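Local atomic coordinates of uncharacterized protein (Porphyromonas gingivalis, PDB entry 1ZBS), a protein that is of unknown function but probably phosphorylates N-acetylglucosamine using ATP. Residues Y64-G69 with E93-M98; A148-L153 with N218-F223; Q173-T178 with A197-F202; A245-E250 with V266-M271. All coordinates share one frame; numbering follows the deposited sequence.

Contact 1 of 4, residues Y64-G69 with E93-M98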
loop_
_atom_site.group_PDB
_atom_site.type_symbol
_atom_site.label_atom_id
_atom_site.label_comp_id
_atom_site.label_asym_id
_atom_site.label_seq_id
_atom_site.Cartn_x
_atom_site.Cartn_y
_atom_site.Cartn_z
ATOM N N TYR A 64 -19.469 -9.199 26.752
ATOM C CA TYR A 64 -18.749 -9.947 25.724
ATOM C C TYR A 64 -18.312 -8.967 24.631
ATOM O O TYR A 64 -19.139 -8.373 23.930
ATOM C CB TYR A 64 -19.641 -11.039 25.114
ATOM C CG TYR A 64 -20.257 -11.981 26.125
ATOM C CD1 TYR A 64 -21.543 -11.764 26.618
ATOM C CD2 TYR A 64 -19.558 -13.097 26.581
ATOM C CE1 TYR A 64 -22.125 -12.642 27.539
ATOM C CE2 TYR A 64 -20.123 -13.978 27.499
ATOM C CZ TYR A 64 -21.409 -13.749 27.974
ATOM O OH TYR A 64 -21.977 -14.638 28.865
ATOM N N PHE A 65 -17.001 -8.802 24.506
ATOM C CA PHE A 65 -16.427 -7.885 23.539
ATOM C C PHE A 65 -15.700 -8.610 22.420
ATOM O O PHE A 65 -14.938 -9.546 22.658
ATOM C CB PHE A 65 -15.471 -6.925 24.250
ATOM C CG PHE A 65 -14.966 -5.820 23.378
ATOM C CD1 PHE A 65 -13.832 -6.000 22.589
ATOM C CD2 PHE A 65 -15.647 -4.607 23.320
ATOM C CE1 PHE A 65 -13.385 -4.986 21.751
ATOM C CE2 PHE A 65 -15.211 -3.584 22.485
ATOM C CZ PHE A 65 -14.078 -3.771 21.698
ATOM N N TYR A 66 -15.957 -8.168 21.198
ATOM C CA TYR A 66 -15.334 -8.734 20.014
ATOM C C TYR A 66 -14.762 -7.577 19.208
ATOM O O TYR A 66 -15.483 -6.636 18.862
ATOM C CB TYR A 66 -16.377 -9.475 19.182
ATOM C CG TYR A 66 -16.953 -10.690 19.869
ATOM C CD1 TYR A 66 -16.204 -11.857 19.997
ATOM C CD2 TYR A 66 -18.251 -10.673 20.390
ATOM C CE1 TYR A 66 -16.728 -12.984 20.622
ATOM C CE2 TYR A 66 -18.787 -11.796 21.021
ATOM C CZ TYR A 66 -18.015 -12.950 21.130
ATOM O OH TYR A 66 -18.529 -14.068 21.737
ATOM N N GLY A 67 -13.469 -7.634 18.913
ATOM C CA GLY A 67 -12.856 -6.562 18.145
ATOM C C GLY A 67 -11.518 -6.923 17.537
ATOM O O GLY A 67 -10.785 -7.755 18.076
ATOM N N ALA A 68 -11.197 -6.300 16.408
ATOM C CA ALA A 68 -9.928 -6.557 15.739
ATOM C C ALA A 68 -8.801 -5.983 16.593
ATOM O O ALA A 68 -8.863 -4.831 17.015
ATOM C CB ALA A 68 -9.922 -5.910 14.358
ATOM N N GLY A 69 -7.779 -6.794 16.851
ATOM C CA GLY A 69 -6.660 -6.347 17.662
ATOM C C GLY A 69 -6.702 -6.985 19.038
ATOM O O GLY A 69 -5.769 -6.863 19.833
ATOM N N GLU A 93 -15.567 -11.243 29.025
ATOM C CA GLU A 93 -14.785 -11.970 28.028
ATOM C C GLU A 93 -14.449 -11.106 26.814
ATOM O O GLU A 93 -15.325 -10.460 26.236
ATOM C CB GLU A 93 -15.558 -13.213 27.575
ATOM C CG GLU A 93 -15.713 -14.295 28.638
ATOM C CD GLU A 93 -16.489 -15.494 28.124
ATOM O OE1 GLU A 93 -16.161 -15.984 27.025
ATOM O OE2 GLU A 93 -17.423 -15.952 28.818
ATOM N N VAL A 94 -13.175 -11.103 26.430
ATOM C CA VAL A 94 -12.714 -10.324 25.283
ATOM C C VAL A 94 -12.153 -11.275 24.239
ATOM O O VAL A 94 -11.289 -12.096 24.542
ATOM C CB VAL A 94 -11.618 -9.319 25.694
ATOM C CG1 VAL A 94 -11.461 -8.254 24.623
ATOM C CG2 VAL A 94 -11.973 -8.682 27.026
ATOM N N ALA A 95 -12.655 -11.167 23.014
ATOM C CA ALA A 95 -12.214 -12.035 21.926
ATOM C C ALA A 95 -12.113 -11.266 20.614
ATOM O O ALA A 95 -12.644 -10.164 20.488
ATOM C CB ALA A 95 -13.178 -13.203 21.775
ATOM N N GLY A 96 -11.430 -11.860 19.639
ATOM C CA GLY A 96 -11.267 -11.219 18.347
ATOM C C GLY A 96 -12.559 -11.089 17.564
ATOM O O GLY A 96 -13.528 -11.814 17.810
ATOM N N ASP A 97 -12.575 -10.162 16.612
ATOM C CA ASP A 97 -13.754 -9.944 15.794
ATOM C C ASP A 97 -14.028 -11.094 14.828
ATOM O O ASP A 97 -15.172 -11.316 14.425
ATOM C CB ASP A 97 -13.639 -8.626 15.015
ATOM C CG ASP A 97 -12.380 -8.543 14.160
ATOM O OD1 ASP A 97 -12.353 -7.689 13.251
ATOM O OD2 ASP A 97 -11.416 -9.311 14.392
HETATM N N MSE A 98 -12.980 -11.825 14.460
HETATM C CA MSE A 98 -13.123 -12.946 13.538
HETATM C C MSE A 98 -13.956 -14.030 14.217
HETATM O O MSE A 98 -14.846 -14.622 13.606
HETATM C CB MSE A 98 -11.742 -13.494 13.157
HETATM C CG MSE A 98 -11.754 -14.558 12.067
HETATM SE SE MSE A 98 -12.423 -13.951 10.343
HETATM C CE MSE A 98 -14.314 -14.344 10.564
#
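Glu-93 opens the pairing with both its backbone and its side chain. Glu-93 O accepts from Phe-65 N at 2.9 Å, with an N-H...O angle of 175°, while the carboxylate runs alongside the Tyr-64 ring, pointing the same way. The contact is made at the ring edge, where Glu-93 OE2 lies 3.6 Å from Tyr-64 CE2, and the carboxylate and ring planes are 75° apart. The Val-94 side chain projects from the other face of the sheet, as that of Phe-65 does. Val-94 CG1, held anti to the backbone N, meets Phe-65 CD1 at 3.9 Å, and Leu-78 of helix 75-85 touches both side chains. Ala-95 returns to the face of the tyrosines. Ala-95 N donates to Phe-65 O at 2.8 Å, and Ala-95 O accepts from Gly-67 N at 3.1 Å. On the tyrosine face, Ala-95 CB lies 3.7 Å from Tyr-66 CE1. The Tyr-66 hydroxyl is hydrogen-bonded further off, to Arg-103 and His-278. At Gly-96, the N-cap of helix 97-105, the carbonyl O reaches the edge of the Tyr-66 ring near its plane, 3.5 Å from CD1. Asp-97 begins the helix and turns its carboxylate against Ala-68, with OD1 3.2 Å from Ala-68 CB. The bridges 64-93, 65-94 and 66-95 are all parallel, and the two strand axes differ by 15° in direction. Such an in-register parallel pair, joined through helix 75-85 and with strand 62-67 also bonded to strand 2-7, is a beta-alpha-beta unit in the 3-2-1-4-5 sheet of an ASKHA, ribonuclease H-like domain.

Contact 2 of 4, residues A148-L153 with N218-F223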
loop_
_atom_site.group_PDB
_atom_site.type_symbol
_atom_site.label_atom_id
_atom_site.label_comp_id
_atom_site.label_asym_id
_atom_site.label_seq_id
_atom_site.Cartn_x
_atom_site.Cartn_y
_atom_site.Cartn_z
ATOM N N ALA A 148 -10.718 -1.042 1.748
ATOM C CA ALA A 148 -9.512 -0.241 1.609
ATOM C C ALA A 148 -8.817 -0.658 0.320
ATOM O O ALA A 148 -8.308 0.183 -0.418
ATOM C CB ALA A 148 -8.582 -0.443 2.799
ATOM N N VAL A 149 -8.805 -1.954 0.035
ATOM C CA VAL A 149 -8.149 -2.401 -1.174
ATOM C C VAL A 149 -8.935 -2.015 -2.415
ATOM O O VAL A 149 -8.351 -1.565 -3.399
ATOM C CB VAL A 149 -7.881 -3.902 -1.136
ATOM C CG1 VAL A 149 -7.334 -4.372 -2.482
ATOM C CG2 VAL A 149 -6.868 -4.195 -0.042
ATOM N N LEU A 150 -10.255 -2.173 -2.378
ATOM C CA LEU A 150 -11.086 -1.780 -3.514
ATOM C C LEU A 150 -10.792 -0.313 -3.789
ATOM O O LEU A 150 -10.628 0.101 -4.933
ATOM C CB LEU A 150 -12.568 -1.935 -3.178
ATOM C CG LEU A 150 -13.085 -3.362 -2.963
ATOM C CD1 LEU A 150 -14.591 -3.311 -2.645
ATOM C CD2 LEU A 150 -12.822 -4.194 -4.207
ATOM N N GLY A 151 -10.718 0.467 -2.717
ATOM C CA GLY A 151 -10.433 1.883 -2.846
ATOM C C GLY A 151 -9.097 2.216 -3.499
ATOM O O GLY A 151 -9.054 3.035 -4.417
ATOM N N ARG A 152 -8.000 1.611 -3.052
ATOM C CA ARG A 152 -6.728 1.954 -3.679
ATOM C C ARG A 152 -6.654 1.448 -5.117
ATOM O O ARG A 152 -6.088 2.118 -5.986
ATOM C CB ARG A 152 -5.526 1.443 -2.879
ATOM C CG ARG A 152 -5.313 -0.049 -2.885
ATOM C CD ARG A 152 -3.867 -0.362 -2.508
ATOM N NE ARG A 152 -3.762 -1.657 -1.854
ATOM C CZ ARG A 152 -3.553 -2.804 -2.481
ATOM N NH1 ARG A 152 -3.415 -2.832 -3.796
ATOM N NH2 ARG A 152 -3.495 -3.930 -1.782
ATOM N N LEU A 153 -7.227 0.277 -5.376
ATOM C CA LEU A 153 -7.227 -0.252 -6.732
ATOM C C LEU A 153 -8.008 0.730 -7.607
ATOM O O LEU A 153 -7.530 1.186 -8.649
ATOM C CB LEU A 153 -7.884 -1.646 -6.783
ATOM C CG LEU A 153 -7.132 -2.804 -6.119
ATOM C CD1 LEU A 153 -7.964 -4.083 -6.212
ATOM C CD2 LEU A 153 -5.769 -3.018 -6.800
ATOM N N ASN A 218 -12.645 -9.078 -9.546
ATOM C CA ASN A 218 -11.322 -9.670 -9.465
ATOM C C ASN A 218 -10.768 -9.638 -8.052
ATOM O O ASN A 218 -10.037 -10.541 -7.639
ATOM C CB ASN A 218 -10.359 -8.958 -10.411
ATOM C CG ASN A 218 -10.788 -9.075 -11.852
ATOM O OD1 ASN A 218 -11.460 -10.038 -12.231
ATOM N ND2 ASN A 218 -10.400 -8.105 -12.671
ATOM N N SER A 219 -11.124 -8.605 -7.301
ATOM C CA SER A 219 -10.641 -8.505 -5.942
ATOM C C SER A 219 -11.313 -9.553 -5.059
ATOM O O SER A 219 -10.657 -10.181 -4.227
ATOM C CB SER A 219 -10.892 -7.108 -5.387
ATOM O OG SER A 219 -10.132 -6.928 -4.202
ATOM N N PHE A 220 -12.618 -9.740 -5.241
ATOM C CA PHE A 220 -13.350 -10.736 -4.462
ATOM C C PHE A 220 -12.827 -12.128 -4.809
ATOM O O PHE A 220 -12.680 -12.980 -3.935
ATOM C CB PHE A 220 -14.858 -10.680 -4.750
ATOM C CG PHE A 220 -15.571 -9.516 -4.102
ATOM C CD1 PHE A 220 -14.907 -8.658 -3.227
ATOM C CD2 PHE A 220 -16.922 -9.294 -4.360
ATOM C CE1 PHE A 220 -15.578 -7.589 -2.629
ATOM C CE2 PHE A 220 -17.599 -8.233 -3.771
ATOM C CZ PHE A 220 -16.925 -7.377 -2.896
ATOM N N ASP A 221 -12.545 -12.358 -6.089
ATOM C CA ASP A 221 -12.045 -13.657 -6.520
ATOM C C ASP A 221 -10.691 -13.898 -5.845
ATOM O O ASP A 221 -10.426 -14.989 -5.334
ATOM C CB ASP A 221 -11.892 -13.695 -8.049
ATOM C CG ASP A 221 -11.578 -15.089 -8.570
ATOM O OD1 ASP A 221 -12.422 -16.000 -8.395
ATOM O OD2 ASP A 221 -10.486 -15.279 -9.149
ATOM N N ASP A 222 -9.861 -12.858 -5.843
ATOM C CA ASP A 222 -8.542 -12.884 -5.233
ATOM C C ASP A 222 -8.642 -13.229 -3.758
ATOM O O ASP A 222 -7.806 -13.956 -3.220
ATOM C CB ASP A 222 -7.872 -11.513 -5.347
ATOM C CG ASP A 222 -6.720 -11.508 -6.311
ATOM O OD1 ASP A 222 -6.921 -11.098 -7.476
ATOM O OD2 ASP A 222 -5.610 -11.922 -5.899
ATOM N N PHE A 223 -9.648 -12.666 -3.096
ATOM C CA PHE A 223 -9.836 -12.942 -1.683
ATOM C C PHE A 223 -10.098 -14.429 -1.473
ATOM O O PHE A 223 -9.494 -15.050 -0.594
ATOM C CB PHE A 223 -10.989 -12.120 -1.102
ATOM C CG PHE A 223 -11.410 -12.568 0.272
ATOM C CD1 PHE A 223 -12.461 -13.467 0.429
ATOM C CD2 PHE A 223 -10.729 -12.130 1.404
ATOM C CE1 PHE A 223 -12.818 -13.932 1.696
ATOM C CE2 PHE A 223 -11.076 -12.587 2.679
ATOM C CZ PHE A 223 -12.126 -13.491 2.826
#
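Leu-150 has CG anti to its own carbonyl carbon (chi1 -67°) and an extended chi2, a combination that carries its two methyl groups across to the opposite helix although the CB itself does not head there. In Ser-219 the CB already points at the opposite helix, and chi1 (-166°, hydroxyl anti to the backbone N) places OG beside Leu-150. The result is a contact of 3.7 Å between Leu-150 CD2 and Ser-219 CB. The other branch, Leu-150 CD1, extends obliquely toward the Phe-220 ring and stays 4.4 Å from Phe-220 CE1, a looser approach. Two more apolar groups border the serine hydroxyl: Val-149 CG1 is 4.2 Å from Ser-219 OG, and Leu-153 CD1 lies 4.1 Å from that same oxygen. Three aliphatic side chains of helix 147-159 thus border the serine. The buried oxygen is nevertheless satisfied, because Ser-219 OG is hydrogen-bonded to the backbone N of Gly-145, in the loop before helix 147-159.

The helices are not closely seated. The axes of the two segments approach to 11.0 Å, and the nearest CA atoms, those of Leu-150 and Ser-219, are 7.2 Å apart. Their directions differ by 137°, so they run roughly antiparallel but well splayed, and the interface buries a modest 150 Å². Around this junction, Phe-220 continues onto Val-251, Leu-252 and Val-255 of helix 249-258, Phe-223 rests on strand 120-125, and Arg-152 lies against Leu-196 of helix 192-197 and against Leu-141 of the second subunit.

Contact 3 of 4, residues Q173-T178 with A197-F202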
loop_
_atom_site.group_PDB
_atom_site.type_symbol
_atom_site.label_atom_id
_atom_site.label_comp_id
_atom_site.label_asym_id
_atom_site.label_seq_id
_atom_site.Cartn_x
_atom_site.Cartn_y
_atom_site.Cartn_z
ATOM N N GLN A 173 -14.394 15.640 -8.116
ATOM C CA GLN A 173 -15.290 16.745 -7.798
ATOM C C GLN A 173 -16.309 16.408 -6.689
ATOM O O GLN A 173 -16.656 17.265 -5.873
ATOM C CB GLN A 173 -16.016 17.203 -9.073
ATOM C CG GLN A 173 -15.183 18.117 -9.993
ATOM C CD GLN A 173 -15.760 18.239 -11.407
ATOM O OE1 GLN A 173 -16.969 18.089 -11.617
ATOM N NE2 GLN A 173 -14.894 18.528 -12.379
ATOM N N GLU A 174 -16.779 15.166 -6.652
ATOM C CA GLU A 174 -17.738 14.765 -5.640
ATOM C C GLU A 174 -17.129 14.861 -4.248
ATOM O O GLU A 174 -17.796 15.265 -3.290
ATOM C CB GLU A 174 -18.208 13.341 -5.888
ATOM C CG GLU A 174 -19.221 12.870 -4.878
ATOM C CD GLU A 174 -19.752 11.495 -5.204
ATOM O OE1 GLU A 174 -19.908 11.191 -6.407
ATOM O OE2 GLU A 174 -20.033 10.727 -4.262
ATOM N N TYR A 175 -15.855 14.496 -4.150
ATOM C CA TYR A 175 -15.123 14.518 -2.888
ATOM C C TYR A 175 -14.195 15.715 -2.766
ATOM O O TYR A 175 -13.435 15.810 -1.807
ATOM C CB TYR A 175 -14.312 13.227 -2.740
ATOM C CG TYR A 175 -15.186 11.997 -2.709
ATOM C CD1 TYR A 175 -15.926 11.681 -1.572
ATOM C CD2 TYR A 175 -15.339 11.193 -3.839
ATOM C CE1 TYR A 175 -16.801 10.600 -1.558
ATOM C CE2 TYR A 175 -16.221 10.103 -3.839
ATOM C CZ TYR A 175 -16.946 9.819 -2.690
ATOM O OH TYR A 175 -17.829 8.774 -2.659
ATOM N N GLY A 176 -14.249 16.624 -3.733
ATOM C CA GLY A 176 -13.395 17.798 -3.672
ATOM C C GLY A 176 -11.941 17.435 -3.436
ATOM O O GLY A 176 -11.275 17.989 -2.565
ATOM N N LEU A 177 -11.438 16.489 -4.209
ATOM C CA LEU A 177 -10.055 16.087 -4.045
ATOM C C LEU A 177 -9.276 16.305 -5.325
ATOM O O LEU A 177 -9.840 16.529 -6.400
ATOM C CB LEU A 177 -9.967 14.607 -3.658
ATOM C CG LEU A 177 -10.335 14.216 -2.223
ATOM C CD1 LEU A 177 -10.502 12.695 -2.131
ATOM C CD2 LEU A 177 -9.256 14.708 -1.270
ATOM N N THR A 178 -7.963 16.251 -5.184
ATOM C CA THR A 178 -7.083 16.370 -6.319
ATOM C C THR A 178 -6.087 15.245 -6.147
ATOM O O THR A 178 -6.023 14.622 -5.083
ATOM C CB THR A 178 -6.336 17.706 -6.350
ATOM O OG1 THR A 178 -5.641 17.807 -7.598
ATOM C CG2 THR A 178 -5.328 17.798 -5.210
ATOM N N ALA A 197 -10.965 3.325 2.179
ATOM C CA ALA A 197 -12.203 2.569 2.285
ATOM C C ALA A 197 -13.448 3.454 2.313
ATOM O O ALA A 197 -14.564 2.947 2.284
ATOM C CB ALA A 197 -12.168 1.692 3.537
ATOM N N GLY A 198 -13.262 4.769 2.365
ATOM C CA GLY A 198 -14.400 5.669 2.407
ATOM C C GLY A 198 -14.983 6.036 1.053
ATOM O O GLY A 198 -15.885 6.871 0.962
ATOM N N PHE A 199 -14.482 5.410 -0.004
ATOM C CA PHE A 199 -14.954 5.691 -1.350
ATOM C C PHE A 199 -15.745 4.525 -1.905
ATOM O O PHE A 199 -16.016 4.447 -3.107
ATOM C CB PHE A 199 -13.766 5.985 -2.259
ATOM C CG PHE A 199 -12.939 7.149 -1.802
ATOM C CD1 PHE A 199 -13.497 8.423 -1.721
ATOM C CD2 PHE A 199 -11.609 6.979 -1.449
ATOM C CE1 PHE A 199 -12.736 9.508 -1.297
ATOM C CE2 PHE A 199 -10.841 8.060 -1.024
ATOM C CZ PHE A 199 -11.406 9.325 -0.948
ATOM N N SER A 200 -16.126 3.614 -1.025
ATOM C CA SER A 200 -16.877 2.450 -1.460
ATOM C C SER A 200 -18.236 2.824 -2.063
ATOM O O SER A 200 -18.609 2.311 -3.115
ATOM C CB SER A 200 -17.053 1.478 -0.291
ATOM O OG SER A 200 -17.360 0.186 -0.778
ATOM N N PRO A 201 -18.991 3.726 -1.411
ATOM C CA PRO A 201 -20.302 4.142 -1.917
ATOM C C PRO A 201 -20.280 4.616 -3.374
ATOM O O PRO A 201 -21.248 4.426 -4.112
ATOM C CB PRO A 201 -20.700 5.258 -0.956
ATOM C CG PRO A 201 -20.093 4.803 0.337
ATOM C CD PRO A 201 -18.714 4.354 -0.107
ATOM N N PHE A 202 -19.179 5.243 -3.783
ATOM C CA PHE A 202 -19.043 5.733 -5.154
ATOM C C PHE A 202 -18.893 4.543 -6.105
ATOM O O PHE A 202 -19.494 4.501 -7.185
ATOM C CB PHE A 202 -17.811 6.639 -5.278
ATOM C CG PHE A 202 -17.636 7.233 -6.646
ATOM C CD1 PHE A 202 -18.284 8.418 -6.994
ATOM C CD2 PHE A 202 -16.866 6.576 -7.608
ATOM C CE1 PHE A 202 -18.170 8.940 -8.278
ATOM C CE2 PHE A 202 -16.746 7.091 -8.899
ATOM C CZ PHE A 202 -17.402 8.276 -9.240
#
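Tyr-175 reaches from the end of helix 167-174 to Phe-199 and Phe-202. From CB, directed at the opposite segment, the chain passes to CG, which lies 3.8 Å from Phe-199 CE1. Along the ring, CE2 and CZ are each 3.8 Å from Phe-199 CD1, and that atom stands over the ring centre, 3.7 Å above the plane. The pair is therefore T-shaped: the edge of Phe-199 addresses one face of Tyr-175, with centroids 4.9 Å apart and planes at 78°. Glu-174 CG lies over the other face, toward the rim. At the tip, Phe-202 CB lies at the edge of the Tyr-175 ring, near its plane, 3.4 Å from Tyr-175 OH.

Beside this pair, Glu-174 extends with CG anti to the backbone N (chi1 -179°), placing OE1 in the plane of the Phe-202 ring at its edge, 3.3 Å from CD1. Leu-177 CD1 meets Phe-199 CZ obliquely from the opposite direction. Phe-171 adds further ring contacts to Tyr-175, Phe-199 and Phe-202, making an aromatic cluster. Tyr-175 and Leu-177 flank Gly-176, whose positive phi makes it the C' residue of a Schellman motif, a helix-ending turn that brings Tyr-175 and Leu-177 to Phe-199.

Contact 4 of 4, residues A245-E250 with V266-M271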
loop_
_atom_site.group_PDB
_atom_site.type_symbol
_atom_site.label_atom_id
_atom_site.label_comp_id
_atom_site.label_asym_id
_atom_site.label_seq_id
_atom_site.Cartn_x
_atom_site.Cartn_y
_atom_site.Cartn_z
ATOM N N ALA A 245 -19.208 -6.820 2.092
ATOM C CA ALA A 245 -19.816 -8.098 1.709
ATOM C C ALA A 245 -21.293 -7.863 1.446
ATOM O O ALA A 245 -21.865 -8.405 0.499
ATOM C CB ALA A 245 -19.645 -9.132 2.820
ATOM N N PHE A 246 -21.901 -7.046 2.293
ATOM C CA PHE A 246 -23.307 -6.733 2.148
ATOM C C PHE A 246 -23.528 -5.873 0.903
ATOM O O PHE A 246 -24.154 -6.314 -0.059
ATOM C CB PHE A 246 -23.808 -6.006 3.402
ATOM C CG PHE A 246 -25.298 -5.862 3.455
ATOM C CD1 PHE A 246 -26.121 -6.979 3.303
ATOM C CD2 PHE A 246 -25.883 -4.608 3.621
ATOM C CE1 PHE A 246 -27.508 -6.851 3.304
ATOM C CE2 PHE A 246 -27.270 -4.464 3.624
ATOM C CZ PHE A 246 -28.085 -5.587 3.465
ATOM N N HIS A 247 -22.984 -4.660 0.903
ATOM C CA HIS A 247 -23.151 -3.757 -0.236
ATOM C C HIS A 247 -22.813 -4.362 -1.600
ATOM O O HIS A 247 -23.338 -3.920 -2.629
ATOM C CB HIS A 247 -22.337 -2.471 -0.022
ATOM C CG HIS A 247 -22.775 -1.682 1.174
ATOM N ND1 HIS A 247 -24.099 -1.537 1.522
ATOM C CD2 HIS A 247 -22.065 -1.009 2.112
ATOM C CE1 HIS A 247 -24.189 -0.813 2.624
ATOM N NE2 HIS A 247 -22.969 -0.481 3.002
ATOM N N TYR A 248 -21.946 -5.369 -1.621
ATOM C CA TYR A 248 -21.556 -5.995 -2.883
ATOM C C TYR A 248 -22.009 -7.454 -2.955
ATOM O O TYR A 248 -21.483 -8.239 -3.759
ATOM C CB TYR A 248 -20.036 -5.919 -3.042
ATOM C CG TYR A 248 -19.510 -4.507 -3.182
ATOM C CD1 TYR A 248 -19.400 -3.903 -4.432
ATOM C CD2 TYR A 248 -19.140 -3.767 -2.061
ATOM C CE1 TYR A 248 -18.932 -2.600 -4.564
ATOM C CE2 TYR A 248 -18.676 -2.463 -2.177
ATOM C CZ TYR A 248 -18.570 -1.884 -3.432
ATOM O OH TYR A 248 -18.087 -0.604 -3.554
ATOM N N ARG A 249 -22.990 -7.805 -2.122
ATOM C CA ARG A 249 -23.510 -9.169 -2.067
ATOM C C ARG A 249 -23.756 -9.801 -3.431
ATOM O O ARG A 249 -23.332 -10.926 -3.672
ATOM C CB ARG A 249 -24.792 -9.234 -1.211
ATOM C CG ARG A 249 -25.914 -8.284 -1.604
ATOM C CD ARG A 249 -27.155 -8.547 -0.745
ATOM N NE ARG A 249 -28.229 -7.601 -1.018
ATOM C CZ ARG A 249 -28.228 -6.330 -0.626
ATOM N NH1 ARG A 249 -27.208 -5.846 0.067
ATOM N NH2 ARG A 249 -29.239 -5.529 -0.950
ATOM N N GLU A 250 -24.423 -9.084 -4.326
ATOM C CA GLU A 250 -24.686 -9.627 -5.652
ATOM C C GLU A 250 -23.387 -10.090 -6.298
ATOM O O GLU A 250 -23.272 -11.241 -6.720
ATOM C CB GLU A 250 -25.340 -8.578 -6.560
ATOM C CG GLU A 250 -26.779 -8.182 -6.212
ATOM C CD GLU A 250 -26.911 -7.442 -4.886
ATOM O OE1 GLU A 250 -25.979 -6.687 -4.518
ATOM O OE2 GLU A 250 -27.963 -7.607 -4.220
ATOM N N VAL A 266 -24.699 -13.969 3.999
ATOM C CA VAL A 266 -24.011 -12.695 4.076
ATOM C C VAL A 266 -24.895 -11.708 4.814
ATOM O O VAL A 266 -26.052 -11.520 4.458
ATOM C CB VAL A 266 -23.642 -12.129 2.667
ATOM C CG1 VAL A 266 -24.848 -12.150 1.753
ATOM C CG2 VAL A 266 -23.109 -10.712 2.809
ATOM N N LEU A 267 -24.342 -11.105 5.860
ATOM C CA LEU A 267 -25.050 -10.124 6.674
ATOM C C LEU A 267 -24.100 -8.959 6.953
ATOM O O LEU A 267 -22.887 -9.149 7.067
ATOM C CB LEU A 267 -25.484 -10.749 8.004
ATOM C CG LEU A 267 -26.754 -11.614 8.064
ATOM C CD1 LEU A 267 -26.889 -12.236 9.450
ATOM C CD2 LEU A 267 -27.973 -10.756 7.758
ATOM N N GLN A 268 -24.645 -7.754 7.074
ATOM C CA GLN A 268 -23.808 -6.589 7.341
ATOM C C GLN A 268 -23.185 -6.643 8.743
ATOM O O GLN A 268 -21.976 -6.448 8.897
ATOM C CB GLN A 268 -24.629 -5.303 7.152
ATOM C CG GLN A 268 -23.853 -4.029 7.462
ATOM C CD GLN A 268 -24.413 -2.795 6.758
ATOM O OE1 GLN A 268 -25.630 -2.608 6.668
ATOM N NE2 GLN A 268 -23.519 -1.937 6.271
ATOM N N SER A 269 -24.011 -6.950 9.746
ATOM C CA SER A 269 -23.584 -7.023 11.150
ATOM C C SER A 269 -23.777 -8.406 11.785
ATOM O O SER A 269 -24.667 -9.161 11.405
ATOM C CB SER A 269 -24.364 -5.980 11.976
ATOM O OG SER A 269 -24.283 -6.229 13.373
ATOM N N PRO A 270 -22.909 -8.768 12.741
ATOM C CA PRO A 270 -23.021 -10.064 13.418
ATOM C C PRO A 270 -23.791 -9.876 14.722
ATOM O O PRO A 270 -23.989 -10.819 15.483
ATOM C CB PRO A 270 -21.570 -10.428 13.688
ATOM C CG PRO A 270 -20.984 -9.093 14.037
ATOM C CD PRO A 270 -21.569 -8.187 12.955
HETATM N N MSE A 271 -24.219 -8.645 14.977
HETATM C CA MSE A 271 -24.916 -8.355 16.215
HETATM C C MSE A 271 -26.090 -9.281 16.507
HETATM O O MSE A 271 -26.123 -9.921 17.554
HETATM C CB MSE A 271 -25.383 -6.906 16.244
HETATM C CG MSE A 271 -25.755 -6.459 17.641
HETATM SE SE MSE A 271 -24.330 -6.819 18.933
HETATM C CE MSE A 271 -24.872 -8.545 19.585
#
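Phe-246 and Gln-268 cross at about a right angle, with the ring and amide planes 37° apart. Gln-268 CB lies 3.8 Å from Phe-246 CG, and Gln-268 OE1 comes in obliquely to meet Phe-246 CD2 at 3.7 Å. The glutamine is extended, its CG anti to the backbone N (chi1 178°), which carries the amide past the phenyl group to His-247. There the two flat groups stand nearly perpendicular, at 86°, with Gln-268 NE2 3.6 Å from His-247 NE2. Over one face of the Phe-246 ring sits Arg-249 NH1, 3.3 Å above its centre, weakly bonded to Phe-246 O; Glu-250 pairs with the same guanidinium through charge alone.

Val-266 supplies the apolar part. Val-266 CG2 points into the helix end, 3.5 Å from Ala-245 O and 3.8 Å from Ala-245 CB, while Val-266 CG1 approaches Arg-249 CB more loosely at 4.2 Å. Helices 243-247 and 249-258 connect the parallel neighbouring strands 238-241 and 263-267, as in a beta-alpha-beta unit of the second sheet, and the contact fits the end of strand 263-267 against the helix junction. Beyond that end, Pro-270 and Met-271 pass on to strand 2-7 of the other sheet.

How the contacts relate
Contact 1 closes first along the chain, then contact 2 opens, with contact 3 nested inside its loop, and contact 4 follows. Contact 1 belongs to the sheet that contains strands 2-7 and 62-67; contact 4 lies at the edge strand of the second sheet, which has the same 3-2-1-4-5 order. Their centres are 19 Å apart, on opposite sides of the chain's centre. Contacts 2 and 3, 17 Å apart between centres, occupy the helical region between strands 130-133 and 238-241. Tyr-248 of contact 4 touches both: Tyr-248 CB packs 3.4 Å from Phe-220 CE2, and Tyr-248 OH lies 3.0 Å from Ser-200 OG, a probable hydrogen bond. Contact 1 touches none of them. The layout fits the two-domain ASKHA architecture.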